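Local coordinates for protein geranyltranstransferase (Roseobacter denitrificans, PDB 4LLS) that probably condenses isopentenyl diphosphate with allylic diphosphates such as geranyl or farnesyl diphosphate to build longer prenyl chains, using divalent metal ions, at residues S98-C106 with T118-V129; V35-L43 with M55-R64. One frame throughout, in Å; residues are numbered along the deposited sequence.

Contact 1. Residues S98-C106 with T118-V129. With CA (calcium ion), chain F; GST (geranyl S-thiolodiphosphate), chain D.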
loop_
_atom_site.group_PDB
_atom_site.type_symbol
_atom_site.label_atom_id
_atom_site.label_comp_id
_atom_site.label_asym_id
_atom_site.label_seq_id
_atom_site.Cartn_x
_atom_site.Cartn_y
_atom_site.Cartn_z
ATOM N N SER A 98 7.609 -1.340 -4.286
ATOM C CA SER A 98 8.560 -2.175 -3.549
ATOM C C SER A 98 9.988 -1.772 -3.863
ATOM O O SER A 98 10.839 -1.779 -2.977
ATOM C CB SER A 98 8.322 -3.686 -3.829
ATOM O OG SER A 98 8.837 -4.077 -5.115
ATOM N N LEU A 99 10.242 -1.357 -5.092
ATOM C CA LEU A 99 11.619 -0.991 -5.505
ATOM C C LEU A 99 11.968 0.390 -4.937
ATOM O O LEU A 99 13.122 0.619 -4.537
ATOM C CB LEU A 99 11.790 -0.992 -7.011
ATOM C CG LEU A 99 11.542 -2.330 -7.726
ATOM C CD1 LEU A 99 11.770 -2.173 -9.223
ATOM C CD2 LEU A 99 12.330 -3.476 -7.135
ATOM N N VAL A 100 11.022 1.297 -4.880
ATOM C CA VAL A 100 11.284 2.633 -4.333
ATOM C C VAL A 100 11.708 2.463 -2.886
ATOM O O VAL A 100 12.678 3.091 -2.414
ATOM C CB VAL A 100 10.069 3.544 -4.431
ATOM C CG1 VAL A 100 10.326 4.843 -3.697
ATOM C CG2 VAL A 100 9.747 3.822 -5.876
ATOM N N HIS A 101 10.962 1.680 -2.136
ATOM C CA HIS A 101 11.331 1.433 -0.736
ATOM C C HIS A 101 12.606 0.627 -0.581
ATOM O O HIS A 101 13.439 0.984 0.261
ATOM C CB HIS A 101 10.156 0.848 0.062
ATOM C CG HIS A 101 9.075 1.847 0.317
ATOM N ND1 HIS A 101 8.008 1.602 1.161
ATOM C CD2 HIS A 101 8.955 3.134 -0.062
ATOM C CE1 HIS A 101 7.242 2.663 1.216
ATOM N NE2 HIS A 101 7.784 3.610 0.469
ATOM N N ASP A 102 12.809 -0.420 -1.375
ATOM C CA ASP A 102 14.023 -1.227 -1.308
ATOM C C ASP A 102 15.258 -0.366 -1.532
ATOM O O ASP A 102 16.312 -0.662 -0.954
ATOM C CB ASP A 102 13.992 -2.365 -2.333
ATOM C CG ASP A 102 15.167 -3.365 -2.167
ATOM O OD1 ASP A 102 15.259 -4.010 -1.104
ATOM O OD2 ASP A 102 15.900 -3.537 -3.162
ATOM N N ASP A 103 15.161 0.609 -2.417
ATOM C CA ASP A 103 16.341 1.394 -2.810
ATOM C C ASP A 103 16.758 2.350 -1.688
ATOM O O ASP A 103 17.835 2.924 -1.770
ATOM C CB ASP A 103 16.106 2.137 -4.120
ATOM C CG ASP A 103 16.105 1.207 -5.371
ATOM O OD1 ASP A 103 15.473 1.574 -6.393
ATOM O OD2 ASP A 103 16.705 0.135 -5.314
ATOM N N LEU A 104 15.845 2.667 -0.778
ATOM C CA LEU A 104 16.083 3.659 0.296
ATOM C C LEU A 104 17.420 3.449 0.987
ATOM O O LEU A 104 17.829 2.312 1.258
ATOM C CB LEU A 104 14.954 3.635 1.350
ATOM C CG LEU A 104 13.595 4.235 0.918
ATOM C CD1 LEU A 104 12.523 3.862 1.932
ATOM C CD2 LEU A 104 13.666 5.740 0.746
ATOM N N PRO A 105 17.958 4.564 1.530
ATOM C CA PRO A 105 19.186 4.428 2.327
ATOM C C PRO A 105 19.130 3.439 3.499
ATOM O O PRO A 105 20.123 2.798 3.817
ATOM C CB PRO A 105 19.426 5.868 2.813
ATOM C CG PRO A 105 18.849 6.723 1.756
ATOM C CD PRO A 105 17.594 5.977 1.316
ATOM N N CYS A 106 17.992 3.362 4.182
ATOM C CA CYS A 106 17.850 2.483 5.318
ATOM C C CYS A 106 17.689 1.018 4.919
ATOM O O CYS A 106 17.613 0.133 5.764
ATOM C CB CYS A 106 16.679 2.948 6.192
ATOM S SG CYS A 106 15.027 2.737 5.485
ATOM N N THR A 118 17.566 6.981 -8.528
ATOM C CA THR A 118 16.459 6.571 -7.692
ATOM C C THR A 118 15.680 7.758 -7.134
ATOM O O THR A 118 16.141 8.898 -7.119
ATOM C CB THR A 118 16.968 5.697 -6.556
ATOM O OG1 THR A 118 18.099 6.329 -5.927
ATOM C CG2 THR A 118 17.363 4.373 -7.069
ATOM N N VAL A 119 14.460 7.505 -6.667
ATOM C CA VAL A 119 13.610 8.573 -6.234
ATOM C C VAL A 119 14.254 9.408 -5.124
ATOM O O VAL A 119 14.130 10.635 -5.123
ATOM C CB VAL A 119 12.216 8.060 -5.801
ATOM C CG1 VAL A 119 11.414 9.148 -5.128
ATOM C CG2 VAL A 119 11.485 7.563 -7.035
ATOM N N HIS A 120 14.816 8.749 -4.109
ATOM C CA HIS A 120 15.356 9.491 -2.975
ATOM C C HIS A 120 16.564 10.336 -3.374
ATOM O O HIS A 120 16.895 11.275 -2.687
ATOM C CB HIS A 120 15.716 8.597 -1.834
ATOM C CG HIS A 120 16.709 7.545 -2.155
ATOM N ND1 HIS A 120 18.056 7.673 -1.866
ATOM C CD2 HIS A 120 16.561 6.327 -2.717
ATOM C CE1 HIS A 120 18.683 6.578 -2.255
ATOM N NE2 HIS A 120 17.793 5.736 -2.742
ATOM N N LYS A 121 17.237 9.934 -4.443
ATOM C CA LYS A 121 18.383 10.704 -4.968
ATOM C C LYS A 121 17.931 11.913 -5.769
ATOM O O LYS A 121 18.453 13.017 -5.600
ATOM C CB LYS A 121 19.273 9.798 -5.820
ATOM C CG LYS A 121 20.230 8.938 -5.030
ATOM C CD LYS A 121 21.327 9.796 -4.422
ATOM C CE LYS A 121 22.007 9.086 -3.272
ATOM N NZ LYS A 121 23.018 9.961 -2.616
ATOM N N LYS A 122 16.936 11.734 -6.634
ATOM C CA LYS A 122 16.405 12.802 -7.451
ATOM C C LYS A 122 15.583 13.810 -6.644
ATOM O O LYS A 122 15.526 14.995 -6.960
ATOM C CB LYS A 122 15.591 12.223 -8.604
ATOM C CG LYS A 122 15.076 13.233 -9.609
ATOM C CD LYS A 122 14.653 12.542 -10.896
ATOM C CE LYS A 122 13.877 13.466 -11.818
ATOM N NZ LYS A 122 14.717 14.587 -12.296
ATOM N N TRP A 123 14.901 13.314 -5.625
ATOM C CA TRP A 123 14.167 14.160 -4.721
ATOM C C TRP A 123 14.807 14.063 -3.326
ATOM O O TRP A 123 15.872 14.643 -3.103
ATOM C CB TRP A 123 12.672 13.752 -4.761
ATOM C CG TRP A 123 11.960 14.208 -6.000
ATOM C CD1 TRP A 123 11.388 15.408 -6.206
ATOM C CD2 TRP A 123 11.773 13.463 -7.217
ATOM N NE1 TRP A 123 10.823 15.467 -7.452
ATOM C CE2 TRP A 123 11.056 14.281 -8.102
ATOM C CE3 TRP A 123 12.043 12.148 -7.601
ATOM C CZ2 TRP A 123 10.709 13.875 -9.398
ATOM C CZ3 TRP A 123 11.707 11.749 -8.893
ATOM C CH2 TRP A 123 11.039 12.610 -9.772
ATOM N N ASP A 124 14.221 13.294 -2.409
ATOM C CA ASP A 124 14.727 13.096 -1.061
ATOM C C ASP A 124 14.005 11.890 -0.439
ATOM O O ASP A 124 13.136 11.286 -1.102
ATOM C CB ASP A 124 14.545 14.369 -0.198
ATOM C CG ASP A 124 13.107 14.857 -0.137
ATOM O OD1 ASP A 124 12.906 16.073 0.054
ATOM O OD2 ASP A 124 12.145 14.057 -0.245
ATOM N N ASP A 125 14.431 11.485 0.755
ATOM C CA ASP A 125 13.951 10.248 1.343
ATOM C C ASP A 125 12.437 10.363 1.569
ATOM O O ASP A 125 11.721 9.386 1.363
ATOM C CB ASP A 125 14.646 9.916 2.668
ATOM C CG ASP A 125 16.096 9.540 2.495
ATOM O OD1 ASP A 125 16.586 9.498 1.352
ATOM O OD2 ASP A 125 16.793 9.358 3.536
ATOM N N ALA A 126 11.949 11.481 2.083
ATOM C CA ALA A 126 10.507 11.601 2.424
ATOM C C ALA A 126 9.668 11.413 1.165
ATOM O O ALA A 126 8.623 10.739 1.179
ATOM C CB ALA A 126 10.201 12.964 3.020
ATOM N N THR A 127 10.098 12.037 0.087
ATOM C CA THR A 127 9.378 11.920 -1.171
ATOM C C THR A 127 9.362 10.451 -1.628
ATOM O O THR A 127 8.319 9.973 -2.123
ATOM C CB THR A 127 10.018 12.834 -2.238
ATOM O OG1 THR A 127 9.977 14.183 -1.769
ATOM C CG2 THR A 127 9.290 12.754 -3.532
ATOM N N ALA A 128 10.458 9.724 -1.420
ATOM C CA ALA A 128 10.539 8.328 -1.805
ATOM C C ALA A 128 9.605 7.494 -0.950
ATOM O O ALA A 128 8.871 6.623 -1.471
ATOM C CB ALA A 128 11.964 7.821 -1.746
ATOM N N VAL A 129 9.607 7.712 0.367
ATOM C CA VAL A 129 8.696 6.983 1.238
ATOM C C VAL A 129 7.255 7.204 0.787
ATOM O O VAL A 129 6.489 6.221 0.603
ATOM C CB VAL A 129 8.862 7.391 2.704
ATOM C CG1 VAL A 129 7.723 6.802 3.553
ATOM C CG2 VAL A 129 10.233 6.970 3.247
HETATM CA CA CA F . 17.927 -4.211 -3.936
HETATM P PA GST D . 17.499 -5.503 -7.165
HETATM O O1A GST D . 16.782 -5.132 -8.462
HETATM O O2A GST D . 18.789 -6.292 -7.356
HETATM O O3A GST D . 17.660 -4.317 -6.221
HETATM O O1B GST D . 16.476 -6.480 -6.434
HETATM P PB GST D . 16.861 -7.341 -5.159
HETATM O O2B GST D . 17.681 -8.516 -5.465
HETATM O O3B GST D . 17.464 -6.406 -4.057
HETATM S S1 GST D . 15.076 -8.021 -4.610
HETATM C C1 GST D . 14.290 -6.465 -4.368
HETATM C C2 GST D . 13.185 -6.523 -3.339
HETATM C C3 GST D . 11.900 -6.702 -3.683
HETATM C C10 GST D . 11.496 -6.963 -5.093
HETATM C C4 GST D . 10.831 -6.756 -2.644
HETATM C C5 GST D . 11.058 -5.602 -1.658
HETATM C C6 GST D . 10.008 -5.589 -0.595
HETATM C C7 GST D . 9.634 -4.477 0.074
HETATM C C9 GST D . 10.190 -3.080 -0.094
HETATM C C8 GST D . 8.531 -4.704 1.060
HETATM O O HOH W 1 18.294 -1.810 -4.226
HETATM O O HOH W 2 20.215 -4.677 -4.376
#
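The first aspartate-rich motif of the trans-prenyltransferase fold begins in the C-terminal part of helix 81-102, which packs here against helices 119-122 and 125-144 beyond a short hairpin. Helices 98-102 and 125-129 run nearly antiparallel, at 151°, with axes 9.7 Å apart. H101 NE2 donates to V129 O over 2.9 Å, almost straight and in the ring plane, on a lone pair of the carbonyl; ND1 of the same ring binds D133 of the second subunit. A128 CB touches both V100 CG1 and L104 CD2, the latter 3.7 Å away. P105 CD lies over one face of the H120 ring, 3.8 Å from its centroid, a CH-pi contact, while H120 NE2 gives a weak bond to D103 O (3.0 Å). An alanine at H120 would remove the ring and is likely to leave D103 O without this donor and open a gap beneath P105. D103 OD2 is salt-bridged to R113, and T118 CG2 comes to 3.4 Å from D103 OD1, the side chains crossing at a slant. D102 CG, anti to the backbone N (chi1 -172°), carries OD2 to the calcium ion at 2.3 Å; the ion also binds O3A and O3B of the thiolodiphosphate.

Contact 2. Residues V35-L43 with M55-R64. With IPE (3-methylbut-3-enyl trihydrogen diphosphate), chain C.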
loop_
_atom_site.group_PDB
_atom_site.type_symbol
_atom_site.label_atom_id
_atom_site.label_comp_id
_atom_site.label_asym_id
_atom_site.label_seq_id
_atom_site.Cartn_x
_atom_site.Cartn_y
_atom_site.Cartn_z
ATOM N N VAL A 35 1.185 -0.616 -20.823
ATOM C CA VAL A 35 1.308 -0.313 -19.396
ATOM C C VAL A 35 1.728 1.134 -19.199
ATOM O O VAL A 35 1.183 1.839 -18.357
ATOM C CB VAL A 35 2.270 -1.290 -18.713
ATOM C CG1 VAL A 35 2.601 -0.805 -17.304
ATOM C CG2 VAL A 35 1.669 -2.672 -18.657
ATOM N N GLN A 36 2.707 1.598 -19.954
ATOM C CA GLN A 36 3.132 2.987 -19.818
ATOM C C GLN A 36 2.001 3.943 -20.144
ATOM O O GLN A 36 1.787 4.909 -19.400
ATOM C CB GLN A 36 4.371 3.305 -20.632
ATOM C CG GLN A 36 4.906 4.712 -20.376
ATOM C CD GLN A 36 5.468 4.835 -18.983
ATOM O OE1 GLN A 36 6.379 4.081 -18.608
ATOM N NE2 GLN A 36 4.817 5.656 -18.155
ATOM N N ALA A 37 1.222 3.626 -21.177
ATOM C CA ALA A 37 0.104 4.497 -21.569
ATOM C C ALA A 37 -0.932 4.568 -20.477
ATOM O O ALA A 37 -1.494 5.622 -20.207
ATOM C CB ALA A 37 -0.517 4.015 -22.847
ATOM N N HIS A 38 -1.157 3.454 -19.797
ATOM C CA HIS A 38 -2.149 3.399 -18.741
ATOM C C HIS A 38 -1.678 4.161 -17.509
ATOM O O HIS A 38 -2.461 4.915 -16.924
ATOM C CB HIS A 38 -2.524 1.959 -18.362
ATOM C CG HIS A 38 -3.945 1.844 -17.918
ATOM N ND1 HIS A 38 -4.334 1.570 -16.625
ATOM C CD2 HIS A 38 -5.079 2.160 -18.590
ATOM C CE1 HIS A 38 -5.660 1.623 -16.552
ATOM N NE2 HIS A 38 -6.126 1.966 -17.738
ATOM N N PHE A 39 -0.423 4.039 -17.122
ATOM C CA PHE A 39 0.127 4.871 -16.049
ATOM C C PHE A 39 -0.019 6.344 -16.396
ATOM O O PHE A 39 -0.451 7.152 -15.605
ATOM C CB PHE A 39 1.614 4.595 -15.804
ATOM C CG PHE A 39 1.874 3.467 -14.853
ATOM C CD1 PHE A 39 1.397 3.515 -13.568
ATOM C CD2 PHE A 39 2.574 2.343 -15.269
ATOM C CE1 PHE A 39 1.619 2.443 -12.682
ATOM C CE2 PHE A 39 2.859 1.315 -14.384
ATOM C CZ PHE A 39 2.336 1.335 -13.090
ATOM N N ASP A 40 0.282 6.678 -17.630
ATOM C CA ASP A 40 0.219 8.079 -18.051
ATOM C C ASP A 40 -1.195 8.603 -17.869
ATOM O O ASP A 40 -1.406 9.710 -17.376
ATOM C CB ASP A 40 0.652 8.224 -19.500
ATOM C CG ASP A 40 2.175 8.032 -19.708
ATOM O OD1 ASP A 40 2.982 7.941 -18.742
ATOM O OD2 ASP A 40 2.543 7.966 -20.900
ATOM N N LYS A 41 -2.175 7.829 -18.309
ATOM C CA LYS A 41 -3.581 8.264 -18.257
ATOM C C LYS A 41 -4.077 8.376 -16.817
ATOM O O LYS A 41 -4.699 9.362 -16.426
ATOM C CB LYS A 41 -4.459 7.306 -19.033
ATOM C CG LYS A 41 -4.269 7.347 -20.545
ATOM C CD LYS A 41 -5.140 6.280 -21.194
ATOM C CE LYS A 41 -4.673 5.877 -22.587
ATOM N NZ LYS A 41 -5.431 4.680 -23.060
ATOM N N VAL A 42 -3.726 7.396 -15.986
ATOM C CA VAL A 42 -4.197 7.399 -14.612
ATOM C C VAL A 42 -3.552 8.512 -13.776
ATOM O O VAL A 42 -4.248 9.221 -13.045
ATOM C CB VAL A 42 -3.922 6.013 -13.977
ATOM C CG1 VAL A 42 -4.136 6.059 -12.470
ATOM C CG2 VAL A 42 -4.786 4.963 -14.619
ATOM N N LEU A 43 -2.267 8.759 -13.960
ATOM C CA LEU A 43 -1.517 9.746 -13.200
ATOM C C LEU A 43 -1.821 11.181 -13.676
ATOM O O LEU A 43 -1.652 12.137 -12.932
ATOM C CB LEU A 43 -0.014 9.443 -13.226
ATOM C CG LEU A 43 0.428 8.172 -12.490
ATOM C CD1 LEU A 43 1.922 7.956 -12.624
ATOM C CD2 LEU A 43 0.036 8.268 -11.025
ATOM N N MET A 55 6.107 9.380 -8.424
ATOM C CA MET A 55 5.323 8.212 -8.789
ATOM C C MET A 55 5.517 7.875 -10.268
ATOM O O MET A 55 5.622 6.695 -10.625
ATOM C CB MET A 55 3.847 8.434 -8.515
ATOM C CG MET A 55 3.499 8.458 -7.037
ATOM S SD MET A 55 1.823 9.029 -6.668
ATOM C CE MET A 55 0.875 7.572 -7.105
ATOM N N ALA A 56 5.493 8.885 -11.139
ATOM C CA ALA A 56 5.647 8.673 -12.561
ATOM C C ALA A 56 7.072 8.200 -12.865
ATOM O O ALA A 56 7.288 7.293 -13.688
ATOM C CB ALA A 56 5.369 9.952 -13.306
ATOM N N HIS A 57 8.045 8.780 -12.180
ATOM C CA HIS A 57 9.445 8.388 -12.356
ATOM C C HIS A 57 9.613 6.901 -12.057
ATOM O O HIS A 57 10.304 6.166 -12.757
ATOM C CB HIS A 57 10.307 9.224 -11.431
ATOM C CG HIS A 57 11.775 9.106 -11.676
ATOM N ND1 HIS A 57 12.620 8.363 -10.888
ATOM C CD2 HIS A 57 12.561 9.740 -12.577
ATOM C CE1 HIS A 57 13.869 8.537 -11.295
ATOM N NE2 HIS A 57 13.853 9.347 -12.333
ATOM N N ALA A 58 9.071 6.491 -10.920
ATOM C CA ALA A 58 9.246 5.144 -10.409
ATOM C C ALA A 58 8.539 4.069 -11.213
ATOM O O ALA A 58 8.916 2.868 -11.132
ATOM C CB ALA A 58 8.751 5.082 -8.962
ATOM N N THR A 59 7.506 4.450 -11.948
ATOM C CA THR A 59 6.772 3.530 -12.741
ATOM C C THR A 59 7.158 3.505 -14.216
ATOM O O THR A 59 6.605 2.716 -14.964
ATOM C CB THR A 59 5.247 3.756 -12.609
ATOM O OG1 THR A 59 4.900 5.131 -12.873
ATOM C CG2 THR A 59 4.772 3.349 -11.237
ATOM N N SER A 60 8.034 4.416 -14.642
ATOM C CA SER A 60 8.487 4.469 -16.006
ATOM C C SER A 60 9.554 3.388 -16.211
ATOM O O SER A 60 10.338 3.073 -15.318
ATOM C CB SER A 60 9.016 5.865 -16.326
ATOM O OG SER A 60 10.173 6.145 -15.598
ATOM N N GLY A 61 9.547 2.807 -17.389
ATOM C CA GLY A 61 10.549 1.847 -17.741
ATOM C C GLY A 61 10.322 0.510 -17.066
ATOM O O GLY A 61 9.259 0.239 -16.519
ATOM N N GLY A 62 11.336 -0.310 -17.111
ATOM C CA GLY A 62 11.211 -1.694 -16.700
ATOM C C GLY A 62 10.858 -2.608 -17.828
ATOM O O GLY A 62 10.349 -2.182 -18.872
ATOM N N LYS A 63 11.151 -3.883 -17.640
ATOM C CA LYS A 63 10.803 -4.890 -18.626
ATOM C C LYS A 63 9.301 -5.153 -18.714
ATOM O O LYS A 63 8.803 -5.688 -19.738
ATOM C CB LYS A 63 11.505 -6.190 -18.327
ATOM C CG LYS A 63 13.027 -6.145 -18.378
ATOM C CD LYS A 63 13.627 -7.477 -17.947
ATOM C CE LYS A 63 13.476 -7.729 -16.460
ATOM N NZ LYS A 63 14.250 -6.718 -15.695
ATOM N N ARG A 64 8.567 -4.828 -17.652
ATOM C CA ARG A 64 7.146 -5.178 -17.541
ATOM C C ARG A 64 6.856 -6.660 -17.520
ATOM O O ARG A 64 5.774 -7.107 -17.954
ATOM C CB ARG A 64 6.289 -4.477 -18.596
ATOM C CG ARG A 64 6.574 -3.027 -18.769
ATOM C CD ARG A 64 6.418 -2.238 -17.504
ATOM N NE ARG A 64 6.326 -0.807 -17.807
ATOM C CZ ARG A 64 6.229 0.155 -16.912
ATOM N NH1 ARG A 64 6.108 -0.129 -15.608
ATOM N NH2 ARG A 64 6.110 1.412 -17.342
HETATM C C1 IPE C . 13.875 -6.228 -10.001
HETATM O O1 IPE C . 12.817 -6.752 -10.828
HETATM C C2 IPE C . 13.573 -6.580 -8.549
HETATM C C3 IPE C . 13.486 -8.073 -8.356
HETATM C C4 IPE C . 12.390 -8.652 -7.870
HETATM C C5 IPE C . 14.706 -8.917 -8.565
HETATM P PA IPE C . 12.918 -6.624 -12.414
HETATM O O1A IPE C . 14.264 -7.184 -12.897
HETATM O O2A IPE C . 11.715 -7.252 -12.956
HETATM O O3A IPE C . 12.869 -5.063 -12.686
HETATM P PB IPE C . 12.232 -4.073 -13.800
HETATM O O1B IPE C . 13.148 -2.859 -13.822
HETATM O O2B IPE C . 12.222 -4.803 -15.113
HETATM O O3B IPE C . 10.833 -3.830 -13.288
HETATM O O HOH W 3 5.156 6.397 -15.308
HETATM O O HOH W 4 8.395 3.212 -19.989
#
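This is an antiparallel helix-helix contact, between the C-terminal end of helix 22-43 and the end of helix 50-59, extended by the glycine-containing loop that reaches the isopentenyl diphosphate. The short axes lie 10.8 Å apart at 173°. T59 CB stands over the centre of the F39 ring, 3.7 Å from the centroid, a CH-pi contact, and L43 CD1 rests on A56 CA at 3.8 Å. R64 folds back along the loop: NH1 and NH2 both donate to T59 O, NH2 at 2.8 Å and in the carbonyl plane. V35 CG1 covers one guanidinium face and G61 O lies over the opposite one, so the group is held between them, and NH1 also pairs with E92. Q36 OE1 comes to 3.0 Å from R64 NH2. With CG anti to the backbone N (chi1 -174°) and a bend at chi2, Q36 reaches D40 OD1 through NE2, and waters link it to T59 OG1 and G61 N. Just before R64, after G61 and G62, K63 binds the diphosphate by its backbone N and by NZ, which meets O1A and O2B, each at 2.8 Å. F39 and T59 also pack on helix 81-102, and M55 and T59 on helix 125-144.

Overall arrangement
Along the chain the two follow one another, contact 2 first, and their centres lie about 17 Å apart, yet they touch directly. V100 CG2 of contact 1 meets A58 CB of contact 2 at 3.5 Å, and the W123 and H57 rings pack edge-to-face, so helix 50-59 lies between helix 22-43 on one side and the 98-106/118-129 pair on another. Contact 1 serves mainly the allylic analogue, through D102, which shares a calcium ion with D108; contact 2 serves isopentenyl diphosphate, through G62 and K63, though L99 of contact 1 also lines that pocket. Contact 1 thus borders the active site directly, contact 2 through the loop that follows helix 50-59.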